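Local coordinates for protein AgaA (Rhizobium radiobacter, PDB 6HLX) that binds the opine agropinic acid as the periplasmic substrate-binding protein of an ABC transporter, serving its import into the bacterial cell, at residues A[53-58]-A[126-131]; A[220-225]-A[453-458]; A[324-329]-A[337-342]. All blocks are in the same frame, centred on the assembly; numbering follows the deposited sequence.

Contact 1. Residues A[53-58]-A[126-131]; sequences YEVSPD and AMIDYL. With ZN (zinc ion), chain R; ACT (acetate ion), chain H.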
# COMPACT_ATOMS: atom_id res chain seq x y z
N TYR A 53 4.96 -17.80 -17.05
CA TYR A 53 5.90 -18.09 -15.99
C TYR A 53 5.69 -19.47 -15.43
O TYR A 53 4.57 -20.01 -15.45
CB TYR A 53 5.91 -17.00 -14.90
CG TYR A 53 4.58 -16.79 -14.23
CD1 TYR A 53 4.21 -17.55 -13.12
CD2 TYR A 53 3.69 -15.81 -14.67
CE1 TYR A 53 2.98 -17.37 -12.50
CE2 TYR A 53 2.45 -15.63 -14.06
CZ TYR A 53 2.10 -16.41 -12.97
OH TYR A 53 0.90 -16.24 -12.34
N GLU A 54 6.78 -20.06 -14.96
CA GLU A 54 6.78 -21.41 -14.41
C GLU A 54 7.30 -21.36 -12.99
O GLU A 54 8.33 -20.72 -12.74
CB GLU A 54 7.65 -22.33 -15.28
CG GLU A 54 7.14 -22.48 -16.71
CD GLU A 54 8.21 -22.49 -17.79
OE1 GLU A 54 7.83 -22.46 -18.98
OE2 GLU A 54 9.42 -22.54 -17.47
N VAL A 55 6.59 -22.00 -12.06
CA VAL A 55 6.97 -22.04 -10.65
C VAL A 55 7.22 -23.49 -10.28
O VAL A 55 6.34 -24.33 -10.53
CB VAL A 55 5.89 -21.40 -9.73
CG1 VAL A 55 6.29 -21.46 -8.25
CG2 VAL A 55 5.58 -19.95 -10.16
N SER A 56 8.39 -23.79 -9.70
CA SER A 56 8.72 -25.15 -9.30
C SER A 56 7.73 -25.67 -8.22
O SER A 56 7.08 -24.85 -7.57
CB SER A 56 10.16 -25.24 -8.82
OG SER A 56 10.35 -24.52 -7.62
N PRO A 57 7.56 -27.00 -8.08
CA PRO A 57 6.56 -27.51 -7.11
C PRO A 57 6.86 -27.22 -5.63
O PRO A 57 5.98 -27.40 -4.80
CB PRO A 57 6.51 -29.02 -7.42
CG PRO A 57 7.85 -29.31 -8.03
CD PRO A 57 8.20 -28.10 -8.83
N ASP A 58 8.07 -26.76 -5.30
CA ASP A 58 8.46 -26.37 -3.94
C ASP A 58 8.53 -24.82 -3.83
O ASP A 58 8.95 -24.31 -2.79
CB ASP A 58 9.80 -27.01 -3.55
CG ASP A 58 10.98 -26.63 -4.44
OD1 ASP A 58 10.79 -25.92 -5.44
OD2 ASP A 58 12.10 -27.06 -4.13
N ALA A 126 4.39 -16.77 -2.22
CA ALA A 126 3.93 -15.38 -2.39
C ALA A 126 4.83 -14.55 -3.31
O ALA A 126 4.56 -13.38 -3.54
CB ALA A 126 3.83 -14.71 -1.03
N MET A 127 5.95 -15.14 -3.79
CA MET A 127 6.90 -14.41 -4.64
C MET A 127 6.23 -13.81 -5.87
O MET A 127 6.53 -12.66 -6.22
CB MET A 127 8.09 -15.31 -5.02
CG MET A 127 9.20 -14.58 -5.80
SD MET A 127 9.80 -13.08 -4.98
CE MET A 127 10.50 -13.74 -3.49
N ILE A 128 5.35 -14.58 -6.56
CA ILE A 128 4.69 -14.02 -7.76
C ILE A 128 3.87 -12.77 -7.37
O ILE A 128 3.92 -11.73 -8.06
CB ILE A 128 3.82 -15.09 -8.48
CG1 ILE A 128 4.71 -16.20 -9.10
CG2 ILE A 128 2.92 -14.47 -9.55
CD1 ILE A 128 5.60 -15.76 -10.29
N ASP A 129 3.19 -12.83 -6.21
CA ASP A 129 2.41 -11.67 -5.73
C ASP A 129 3.31 -10.47 -5.44
O ASP A 129 2.97 -9.34 -5.82
CB ASP A 129 1.59 -12.04 -4.49
CG ASP A 129 0.50 -13.06 -4.80
OD1 ASP A 129 -0.60 -12.65 -5.18
OD2 ASP A 129 0.77 -14.27 -4.66
N TYR A 130 4.48 -10.69 -4.81
CA TYR A 130 5.40 -9.57 -4.53
C TYR A 130 6.00 -8.99 -5.81
O TYR A 130 6.28 -7.79 -5.86
CB TYR A 130 6.47 -9.93 -3.49
CG TYR A 130 5.91 -9.94 -2.07
CD1 TYR A 130 5.43 -8.77 -1.48
CD2 TYR A 130 5.90 -11.11 -1.31
CE1 TYR A 130 4.93 -8.76 -0.18
CE2 TYR A 130 5.41 -11.11 0.00
CZ TYR A 130 4.92 -9.93 0.56
OH TYR A 130 4.42 -9.91 1.84
N LEU A 131 6.08 -9.80 -6.89
CA LEU A 131 6.55 -9.29 -8.18
C LEU A 131 5.48 -8.42 -8.87
O LEU A 131 5.79 -7.70 -9.84
CB LEU A 131 7.04 -10.44 -9.08
CG LEU A 131 8.33 -11.10 -8.58
CD1 LEU A 131 8.57 -12.41 -9.30
CD2 LEU A 131 9.57 -10.12 -8.75
ZN ZN R . 10.01 -22.36 -19.48
C ACT H . 1.17 -18.84 -16.20
O ACT H . 2.02 -18.41 -17.04
OXT ACT H . 1.18 -20.00 -15.63
CH3 ACT H . 0.01 -17.92 -15.82

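Contact 2. Residues A[220-225]-A[453-458]; sequences KDAADI and EQNYAV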
# COMPACT_ATOMS: atom_id res chain seq x y z
N LYS A 220 -17.44 12.38 4.60
CA LYS A 220 -18.54 13.37 4.71
C LYS A 220 -19.19 13.72 3.36
O LYS A 220 -20.33 14.23 3.34
CB LYS A 220 -18.07 14.63 5.44
CG LYS A 220 -17.07 15.45 4.66
CD LYS A 220 -16.80 16.82 5.27
CE LYS A 220 -16.28 17.77 4.21
NZ LYS A 220 -15.07 17.24 3.51
N ASP A 221 -18.47 13.50 2.25
CA ASP A 221 -18.97 13.84 0.90
C ASP A 221 -19.49 12.63 0.10
O ASP A 221 -20.03 12.81 -0.99
CB ASP A 221 -17.86 14.56 0.10
CG ASP A 221 -17.32 15.80 0.78
OD1 ASP A 221 -18.08 16.78 0.91
OD2 ASP A 221 -16.16 15.78 1.21
N ALA A 222 -19.25 11.41 0.60
CA ALA A 222 -19.59 10.19 -0.13
C ALA A 222 -21.07 10.08 -0.54
O ALA A 222 -21.33 9.80 -1.71
CB ALA A 222 -19.16 8.96 0.67
N ALA A 223 -22.02 10.38 0.38
CA ALA A 223 -23.46 10.31 0.07
C ALA A 223 -23.89 11.27 -1.02
O ALA A 223 -24.58 10.85 -1.96
CB ALA A 223 -24.28 10.54 1.33
N ASP A 224 -23.49 12.55 -0.93
CA ASP A 224 -23.79 13.60 -1.92
C ASP A 224 -23.25 13.18 -3.29
O ASP A 224 -23.95 13.32 -4.29
CB ASP A 224 -23.15 14.93 -1.47
CG ASP A 224 -23.32 16.16 -2.37
OD1 ASP A 224 -24.13 16.10 -3.33
OD2 ASP A 224 -22.66 17.19 -2.10
N ILE A 225 -22.02 12.65 -3.33
CA ILE A 225 -21.40 12.23 -4.59
C ILE A 225 -22.14 11.01 -5.19
O ILE A 225 -22.42 11.01 -6.39
CB ILE A 225 -19.88 12.01 -4.41
CG1 ILE A 225 -19.18 13.39 -4.28
CG2 ILE A 225 -19.29 11.17 -5.56
CD1 ILE A 225 -17.77 13.38 -3.74
N GLU A 453 -13.95 2.71 4.54
CA GLU A 453 -14.31 2.76 3.12
C GLU A 453 -13.18 3.52 2.39
O GLU A 453 -12.59 4.46 2.95
CB GLU A 453 -15.61 3.54 2.92
CG GLU A 453 -16.82 2.82 3.48
CD GLU A 453 -18.14 3.41 3.04
OE1 GLU A 453 -19.19 2.91 3.50
OE2 GLU A 453 -18.13 4.36 2.22
N GLN A 454 -12.90 3.12 1.15
CA GLN A 454 -11.87 3.76 0.32
C GLN A 454 -12.56 3.96 -1.01
O GLN A 454 -12.78 3.00 -1.75
CB GLN A 454 -10.63 2.86 0.21
CG GLN A 454 -9.51 3.50 -0.65
CD GLN A 454 -8.87 4.71 0.01
OE1 GLN A 454 -8.94 4.90 1.22
NE2 GLN A 454 -8.22 5.55 -0.78
N ASN A 455 -12.99 5.19 -1.28
CA ASN A 455 -13.82 5.44 -2.45
C ASN A 455 -13.18 6.37 -3.45
O ASN A 455 -12.39 7.25 -3.08
CB ASN A 455 -15.16 6.05 -1.98
CG ASN A 455 -15.89 5.17 -0.97
OD1 ASN A 455 -15.90 3.95 -1.09
ND2 ASN A 455 -16.49 5.75 0.04
N TYR A 456 -13.52 6.15 -4.73
CA TYR A 456 -13.20 7.04 -5.85
C TYR A 456 -14.52 7.67 -6.27
O TYR A 456 -15.60 7.15 -5.96
CB TYR A 456 -12.66 6.27 -7.08
CG TYR A 456 -11.23 5.81 -6.90
CD1 TYR A 456 -10.93 4.63 -6.22
CD2 TYR A 456 -10.17 6.59 -7.36
CE1 TYR A 456 -9.62 4.21 -6.05
CE2 TYR A 456 -8.84 6.18 -7.19
CZ TYR A 456 -8.58 4.99 -6.52
OH TYR A 456 -7.29 4.57 -6.29
N ALA A 457 -14.43 8.75 -7.04
CA ALA A 457 -15.62 9.32 -7.63
C ALA A 457 -15.30 9.71 -9.05
O ALA A 457 -14.17 10.11 -9.34
CB ALA A 457 -16.10 10.52 -6.84
N VAL A 458 -16.26 9.49 -9.95
CA VAL A 458 -16.07 9.81 -11.37
C VAL A 458 -17.21 10.68 -11.86
O VAL A 458 -18.32 10.66 -11.30
CB VAL A 458 -15.90 8.53 -12.26
CG1 VAL A 458 -14.81 7.60 -11.72
CG2 VAL A 458 -17.22 7.78 -12.44

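Contact 3. Residues A[324-329]-A[337-342]; sequences VRLLAT and NTAIAI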
# COMPACT_ATOMS: atom_id res chain seq x y z
N VAL A 324 4.37 10.77 25.22
CA VAL A 324 4.75 10.20 23.94
C VAL A 324 4.28 11.12 22.82
O VAL A 324 3.36 11.90 23.02
CB VAL A 324 4.14 8.76 23.80
CG1 VAL A 324 2.62 8.78 23.80
CG2 VAL A 324 4.68 8.01 22.58
N ARG A 325 4.88 10.98 21.64
CA ARG A 325 4.46 11.74 20.48
C ARG A 325 3.86 10.80 19.45
O ARG A 325 4.43 9.73 19.20
CB ARG A 325 5.65 12.48 19.85
CG ARG A 325 6.33 13.47 20.81
CD ARG A 325 7.16 14.50 20.05
NE ARG A 325 6.31 15.47 19.35
CZ ARG A 325 5.89 16.62 19.86
NH1 ARG A 325 6.24 16.98 21.10
NH2 ARG A 325 5.12 17.44 19.15
N LEU A 326 2.72 11.18 18.86
CA LEU A 326 2.05 10.41 17.80
C LEU A 326 2.21 11.11 16.47
O LEU A 326 1.78 12.26 16.31
CB LEU A 326 0.56 10.23 18.12
CG LEU A 326 -0.36 9.54 17.08
CD1 LEU A 326 0.09 8.10 16.82
CD2 LEU A 326 -1.79 9.54 17.58
N LEU A 327 2.79 10.39 15.51
CA LEU A 327 2.96 10.92 14.15
C LEU A 327 1.75 10.58 13.29
O LEU A 327 1.38 9.41 13.16
CB LEU A 327 4.24 10.35 13.50
CG LEU A 327 4.49 10.70 12.02
CD1 LEU A 327 4.68 12.23 11.82
CD2 LEU A 327 5.64 9.89 11.45
N ALA A 328 1.19 11.59 12.64
CA ALA A 328 0.13 11.36 11.66
C ALA A 328 0.31 12.44 10.59
O ALA A 328 1.46 12.76 10.26
CB ALA A 328 -1.26 11.41 12.32
N THR A 329 -0.77 12.98 10.03
CA THR A 329 -0.67 14.04 9.00
C THR A 329 -1.90 14.91 9.07
O THR A 329 -2.98 14.43 9.46
CB THR A 329 -0.52 13.41 7.58
OG1 THR A 329 -0.34 14.45 6.58
CG2 THR A 329 -1.73 12.51 7.17
N ASN A 337 -7.97 13.45 12.38
CA ASN A 337 -9.06 13.20 13.34
C ASN A 337 -8.90 11.88 14.07
O ASN A 337 -9.24 11.79 15.27
CB ASN A 337 -10.43 13.34 12.67
CG ASN A 337 -10.73 14.78 12.36
OD1 ASN A 337 -10.42 15.70 13.14
ND2 ASN A 337 -11.31 15.02 11.20
N THR A 338 -8.30 10.86 13.39
CA THR A 338 -8.01 9.59 14.09
C THR A 338 -6.98 9.89 15.18
O THR A 338 -7.11 9.41 16.31
CB THR A 338 -7.50 8.52 13.10
OG1 THR A 338 -8.58 8.15 12.22
CG2 THR A 338 -6.95 7.25 13.83
N ALA A 339 -5.95 10.69 14.84
CA ALA A 339 -4.90 11.05 15.81
C ALA A 339 -5.46 11.81 17.02
O ALA A 339 -5.09 11.50 18.16
CB ALA A 339 -3.79 11.86 15.13
N ILE A 340 -6.38 12.77 16.77
CA ILE A 340 -7.04 13.55 17.83
C ILE A 340 -7.84 12.62 18.76
O ILE A 340 -7.73 12.72 19.98
CB ILE A 340 -7.91 14.68 17.23
CG1 ILE A 340 -7.01 15.79 16.63
CG2 ILE A 340 -8.90 15.25 18.27
CD1 ILE A 340 -7.74 16.80 15.70
N ALA A 341 -8.59 11.67 18.17
CA ALA A 341 -9.38 10.71 18.95
C ALA A 341 -8.46 9.83 19.81
O ALA A 341 -8.73 9.66 21.01
CB ALA A 341 -10.23 9.85 18.03
N ILE A 342 -7.33 9.35 19.24
CA ILE A 342 -6.37 8.53 19.99
C ILE A 342 -5.80 9.32 21.18
O ILE A 342 -5.72 8.79 22.29
CB ILE A 342 -5.28 7.94 19.05
CG1 ILE A 342 -5.92 6.89 18.11
CG2 ILE A 342 -4.09 7.32 19.86
CD1 ILE A 342 -5.06 6.45 16.93

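Contact 1. Residues A[53-58]-A[126-131]
Val55, at the end of strand 45-55, and Ile128, in the first turn of helix 127-131, mark the closest backbone approach, their CA atoms 8.8 Å apart. Only side chains bridge that gap. Tyr53 and Val55 both start toward the helix, and Ile128 meets them together. Its CD1 lies 3.6 Å from Tyr53 CD1, reaching the ring at a slant, while its CG2 sits near the phenol end. Ile128 CG1 is also 4.0 Å from Val55 CG2, the two side chains running past each other in opposite directions. Val37 and Ile45 touch Ile128 too, so helix 127-131 packs on one face of the antiparallel sheet holding 37-39, 45-55 and 61-66. An acetate ion, probably from the crystallisation liquor, lies over one face of the Tyr53 ring and accepts a bond from Tyr53 N to acetate O at 3.0 Å. Glu54 points away from the helix and grips a zinc ion with both carboxylate oxygens, OE1 at 2.2 Å and OE2 at 2.1 Å; His65 also binds the metal. The strand thus turns a tyrosine ring and a valine to the buried isoleucine, and the contact rests on van der Waals packing and the burial of apolar surface, with no polar bond between the segments.

Contact 2. Residues A[220-225]-A[453-458]
Ile225 and Ala457 start toward each other, and a single pair of methyl groups makes the closest touch: Ile225 CG2 lies 3.5 Å from Ala457 CB, tighter than usual for two carbons. The isoleucine has CG1 beside its backbone N and CG2 anti to it (chi1 -73°), which sends the short branch to the strand. Leu233 and Val203 also touch Ile225, while Leu206 and Ile214 press on Ala457, giving this pair an apolar surround. One turn earlier on the helix, Ala222 faces Asn455, with CB of the alanine 4.2 Å from ND2 of the asparagine. Here a methyl group lies beside an amide whose ND2 is engaged within its own segment. Asn455 ND2 donates to Glu453 OE2 at 3.1 Å and 170°, a nearly straight bond in the amide plane, received on the anti lone pair of the carboxylate oxygen. Glu453 OE2 is shared between this amide and the guanidinium of Arg235, a salt bridge that would favour the ionised carboxylate. Tyr456 and Val458 project away from the helix, as expected from strand alternation. Backbone bonds join Tyr456 to Leu234 and Ala457 to Ile214, placing this strand between 231-234 and 213-214. The whole is a helix laid against one face of a mixed beta sheet, the alpha/beta construction of a periplasmic binding protein lobe.

Contact 3. Residues A[324-329]-A[337-342]
Strand 322-327 and helix 333-347 are the first two elements of a beta-alpha-beta unit completed by strand 351-356, and Leu326, Ala328, Ala339 and Ile342 pack the helix against the strand and the residue that follows it. The backbones come closest at Ala328, directly after the strand, and Ala339, whose CA atoms are 6.5 Å apart. There the contact is methyl to methyl, with Ala328 CB 3.8 Å from Ala339 CB. Two residues earlier, within the strand, Leu326 extends its CD2 branch between two helix residues one turn apart. That methyl lies 3.9 Å from Ala339 CB and equally near the CA of the same alanine, so it rests on the helix backbone as well as on the side chain. On its other flank, Leu326 CD2 is 3.9 Å from Ile342 CG2. The leucine has CG anti to the backbone N (chi1 175°) and chi2 of 61°, torsions that carry CD2 into this position. Phe374 and Val353, from the strands bordering 322-327, also touch Leu326, while Val376 touches Ala328. Leu327 and Thr329 set out away from the helix. The side chain of Ala328 is about 9 Å from the bound agropinic acid, so Ala328 lies near the ligand but does not touch it. All four touching residues are buried and apolar: small alanines allow the close approach, leucine and isoleucine fill the wider part, and dispersion and exclusion of water supply the cohesion.

From the N terminus, contact 1 closes first, bringing 53-58 and 126-131 together across 67 intervening residues and tying an antiparallel sheet to a short helix. It is complete before contact 2 opens at 220-225. Contact 2 spans 227 residues before 453-458 returns to its helix, packing helix 222-227 on the mixed sheet that holds strands 3-8 and 456-459. Contact 3 is nested inside that loop: only seven residues separate its segments, a local step within a beta-alpha-beta unit of another mixed sheet. Contacts 2 and 3 have centres 24 Å apart, and contact 1 lies across the chain's centre from both, at 37 and 39 Å between centres.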